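Local atomic coordinates of TIR protein (Paracoccus denitrificans PD1222, PDB entry 3H16), a protein that is of unknown function but belongs to the TIR-domain family, built on a parallel beta-sheet flanked by helices. Residues 84-89 with 122-127. Sequence-based numbering, arbitrary orientation.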
ATOM      1  N   HIS B  84      22.090  -0.889 -10.597  1.00 28.64           N
ATOM      2  CA  HIS B  84      23.307  -0.651  -9.810  1.00 27.81           C
ATOM      3  C   HIS B  84      23.276  -1.356  -8.471  1.00 25.85           C
ATOM      4  O   HIS B  84      24.289  -1.879  -8.012  1.00 24.09           O
ATOM      5  CB  HIS B  84      23.508   0.843  -9.543  1.00 27.99           C
ATOM      6  CG  HIS B  84      23.855   1.632 -10.761  1.00 30.78           C
ATOM      7  ND1 HIS B  84      24.992   1.390 -11.502  1.00 30.67           N
ATOM      8  CD2 HIS B  84      23.220   2.661 -11.367  1.00 31.60           C
ATOM      9  CE1 HIS B  84      25.043   2.237 -12.513  1.00 31.31           C
ATOM     10  NE2 HIS B  84      23.980   3.019 -12.454  1.00 33.65           N
ATOM     11  N   PHE B  85      22.116  -1.345  -7.828  1.00 25.45           N
ATOM     12  CA  PHE B  85      22.000  -2.002  -6.540  1.00 25.84           C
ATOM     13  C   PHE B  85      21.961  -3.509  -6.768  1.00 26.30           C
ATOM     14  O   PHE B  85      22.368  -4.290  -5.901  1.00 28.27           O
ATOM     15  CB  PHE B  85      20.749  -1.512  -5.816  1.00 24.16           C
ATOM     16  CG  PHE B  85      20.456  -2.241  -4.539  1.00 23.09           C
ATOM     17  CD1 PHE B  85      19.717  -3.418  -4.550  1.00 20.70           C
ATOM     18  CD2 PHE B  85      20.889  -1.734  -3.320  1.00 23.44           C
ATOM     19  CE1 PHE B  85      19.407  -4.076  -3.370  1.00 23.82           C
ATOM     20  CE2 PHE B  85      20.586  -2.386  -2.127  1.00 23.19           C
ATOM     21  CZ  PHE B  85      19.839  -3.561  -2.152  1.00 23.95           C
ATOM     22  N   PHE B  86      21.487  -3.922  -7.942  1.00 25.17           N
ATOM     23  CA  PHE B  86      21.422  -5.348  -8.252  1.00 27.84           C
ATOM     24  C   PHE B  86      22.793  -5.921  -8.603  1.00 29.63           C
ATOM     25  O   PHE B  86      23.126  -7.038  -8.202  1.00 28.82           O
ATOM     26  CB  PHE B  86      20.463  -5.627  -9.415  1.00 25.59           C
ATOM     27  CG  PHE B  86      19.025  -5.315  -9.113  1.00 24.99           C
ATOM     28  CD1 PHE B  86      18.562  -5.285  -7.803  1.00 24.20           C
ATOM     29  CD2 PHE B  86      18.120  -5.106 -10.148  1.00 25.26           C
ATOM     30  CE1 PHE B  86      17.208  -5.052  -7.526  1.00 25.61           C
ATOM     31  CE2 PHE B  86      16.772  -4.876  -9.886  1.00 26.86           C
ATOM     32  CZ  PHE B  86      16.315  -4.851  -8.566  1.00 27.97           C
ATOM     33  N   LYS B  87      23.587  -5.156  -9.343  1.00 31.64           N
ATOM     34  CA  LYS B  87      24.900  -5.613  -9.746  1.00 35.23           C
ATOM     35  C   LYS B  87      25.910  -5.685  -8.618  1.00 34.77           C
ATOM     36  O   LYS B  87      27.093  -5.885  -8.866  1.00 33.69           O
ATOM     37  CB  LYS B  87      25.441  -4.737 -10.876  1.00 40.33           C
ATOM     38  CG  LYS B  87      24.650  -4.882 -12.169  1.00 50.09           C
ATOM     39  CD  LYS B  87      25.394  -4.308 -13.362  1.00 56.41           C
ATOM     40  CE  LYS B  87      24.621  -4.535 -14.652  1.00 59.95           C
ATOM     41  NZ  LYS B  87      25.345  -3.978 -15.825  1.00 63.09           N
ATOM     42  N   LYS B  88      25.451  -5.531  -7.381  1.00 34.46           N
ATOM     43  CA  LYS B  88      26.360  -5.607  -6.240  1.00 37.66           C
ATOM     44  C   LYS B  88      26.536  -7.058  -5.778  1.00 43.43           C
ATOM     45  O   LYS B  88      27.432  -7.360  -4.991  1.00 43.67           O
ATOM     46  CB  LYS B  88      25.843  -4.755  -5.072  1.00 33.56           C
ATOM     47  CG  LYS B  88      25.903  -3.246  -5.288  1.00 29.35           C
ATOM     48  CD  LYS B  88      27.328  -2.732  -5.263  1.00 26.92           C
ATOM     49  CE  LYS B  88      27.388  -1.263  -5.596  1.00 24.32           C
ATOM     50  NZ  LYS B  88      26.721  -1.032  -6.887  1.00 25.59           N
ATOM     51  N   GLU B  89      25.674  -7.949  -6.264  1.00 51.13           N
ATOM     52  CA  GLU B  89      25.736  -9.367  -5.911  1.00 57.72           C
ATOM     53  C   GLU B  89      25.588  -9.638  -4.413  1.00 54.26           C
ATOM     54  O   GLU B  89      26.497 -10.176  -3.784  1.00 51.08           O
ATOM     55  CB  GLU B  89      27.058  -9.981  -6.387  1.00 68.34           C
ATOM     56  CG  GLU B  89      27.253 -10.015  -7.889  1.00 84.51           C
ATOM     57  CD  GLU B  89      28.430 -10.889  -8.290  1.00 91.46           C
ATOM     58  OE1 GLU B  89      29.566 -10.603  -7.855  1.00 92.10           O
ATOM     59  OE2 GLU B  89      28.218 -11.867  -9.036  1.00 95.01           O
ATOM     60  N   ALA B 122      12.980  -9.888 -10.674  1.00 23.07           N
ATOM     61  CA  ALA B 122      12.888 -11.319 -10.383  1.00 24.43           C
ATOM     62  C   ALA B 122      14.249 -12.009 -10.436  1.00 25.35           C
ATOM     63  O   ALA B 122      14.527 -12.887  -9.619  1.00 26.17           O
ATOM     64  CB  ALA B 122      11.922 -12.011 -11.356  1.00 16.42           C
ATOM     65  N   SER B 123      15.085 -11.629 -11.404  1.00 28.84           N
ATOM     66  CA  SER B 123      16.417 -12.222 -11.544  1.00 32.96           C
ATOM     67  C   SER B 123      17.257 -11.988 -10.295  1.00 37.18           C
ATOM     68  O   SER B 123      18.027 -12.854  -9.870  1.00 37.96           O
ATOM     69  CB  SER B 123      17.151 -11.636 -12.745  1.00 30.74           C
ATOM     70  OG  SER B 123      16.703 -12.227 -13.945  1.00 34.86           O
ATOM     71  N   PHE B 124      17.106 -10.809  -9.707  1.00 40.00           N
ATOM     72  CA  PHE B 124      17.850 -10.473  -8.512  1.00 43.51           C
ATOM     73  C   PHE B 124      17.233 -11.151  -7.293  1.00 41.73           C
ATOM     74  O   PHE B 124      17.942 -11.765  -6.493  1.00 43.86           O
ATOM     75  CB  PHE B 124      17.859  -8.956  -8.321  1.00 50.79           C
ATOM     76  CG  PHE B 124      18.298  -8.520  -6.955  1.00 57.74           C
ATOM     77  CD1 PHE B 124      19.589  -8.783  -6.505  1.00 62.50           C
ATOM     78  CD2 PHE B 124      17.418  -7.844  -6.113  1.00 60.76           C
ATOM     79  CE1 PHE B 124      19.999  -8.378  -5.235  1.00 63.65           C
ATOM     80  CE2 PHE B 124      17.816  -7.431  -4.843  1.00 62.54           C
ATOM     81  CZ  PHE B 124      19.110  -7.699  -4.403  1.00 63.61           C
ATOM     82  N   SER B 125      15.911 -11.051  -7.163  1.00 37.43           N
ATOM     83  CA  SER B 125      15.202 -11.625  -6.025  1.00 33.68           C
ATOM     84  C   SER B 125      13.730 -11.870  -6.339  1.00 34.27           C
ATOM     85  O   SER B 125      12.940 -10.931  -6.407  1.00 35.00           O
ATOM     86  CB  SER B 125      15.311 -10.682  -4.824  1.00 31.66           C
ATOM     87  OG  SER B 125      14.534 -11.139  -3.732  1.00 26.51           O
ATOM     88  N   PRO B 126      13.340 -13.146  -6.507  1.00 33.48           N
ATOM     89  CA  PRO B 126      11.958 -13.535  -6.814  1.00 32.57           C
ATOM     90  C   PRO B 126      10.931 -12.935  -5.855  1.00 33.32           C
ATOM     91  O   PRO B 126       9.923 -12.373  -6.284  1.00 34.26           O
ATOM     92  CB  PRO B 126      12.000 -15.056  -6.719  1.00 31.44           C
ATOM     93  CG  PRO B 126      13.425 -15.377  -7.107  1.00 31.64           C
ATOM     94  CD  PRO B 126      14.204 -14.334  -6.372  1.00 31.57           C
ATOM     95  N   THR B 127      11.185 -13.058  -4.558  1.00 32.76           N
ATOM     96  CA  THR B 127      10.263 -12.534  -3.554  1.00 33.58           C
ATOM     97  C   THR B 127      10.043 -11.028  -3.724  1.00 33.97           C
ATOM     98  O   THR B 127       8.918 -10.534  -3.621  1.00 30.66           O
ATOM     99  CB  THR B 127      10.789 -12.818  -2.123  1.00 34.99           C
ATOM    100  OG1 THR B 127      11.107 -14.210  -2.005  1.00 36.33           O
ATOM    101  CG2 THR B 127       9.739 -12.466  -1.073  1.00 34.63           C
TER
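Phe85 and Phe86 meet Phe124 in an aromatic cluster that ties two short helices of the TIR fold together, both beyond the C-terminal ends of the strands they follow: helix 83-86, after strand 74-81, and helix 118-124, after strand 109-113. Phe85 is buried. Its CG is anti to its own nitrogen (chi1 174°), and CE1 of Phe85 lies 3.8 Å from CZ of Phe124. The two rings meet obliquely, their planes steeply inclined at 80° and their centroids 5.9 Å apart. Elsewhere the Phe85 ring packs on Val79 and Ala28 of the sheet and meets the indole of Trp90, whose NE1 is hydrogen-bonded to the carbonyl oxygen of Phe85. In Phe86, CG lies opposite the carbonyl carbon and beside the backbone N, which brings the ring to Phe124; its side chain crosses that of Phe124 at about a right angle and also touches Leu81 and Val116. These two rings are near parallel but slid apart, with a centroid separation of 4.5 Å and little overlap. The chain then leaves the helix through a type I turn, Phe86 to Glu89. Within it Lys88 folds back and donates a hydrogen bond from NZ to His84 O (2.8 Å), from above the carbonyl plane, while a salt bridge to Glu30 engages the same ammonium. Across the contact, the CB of Phe124 sits over one face of the Phe86 ring, 3.9 Å from its centroid, as a CH-pi contact 16° off the normal.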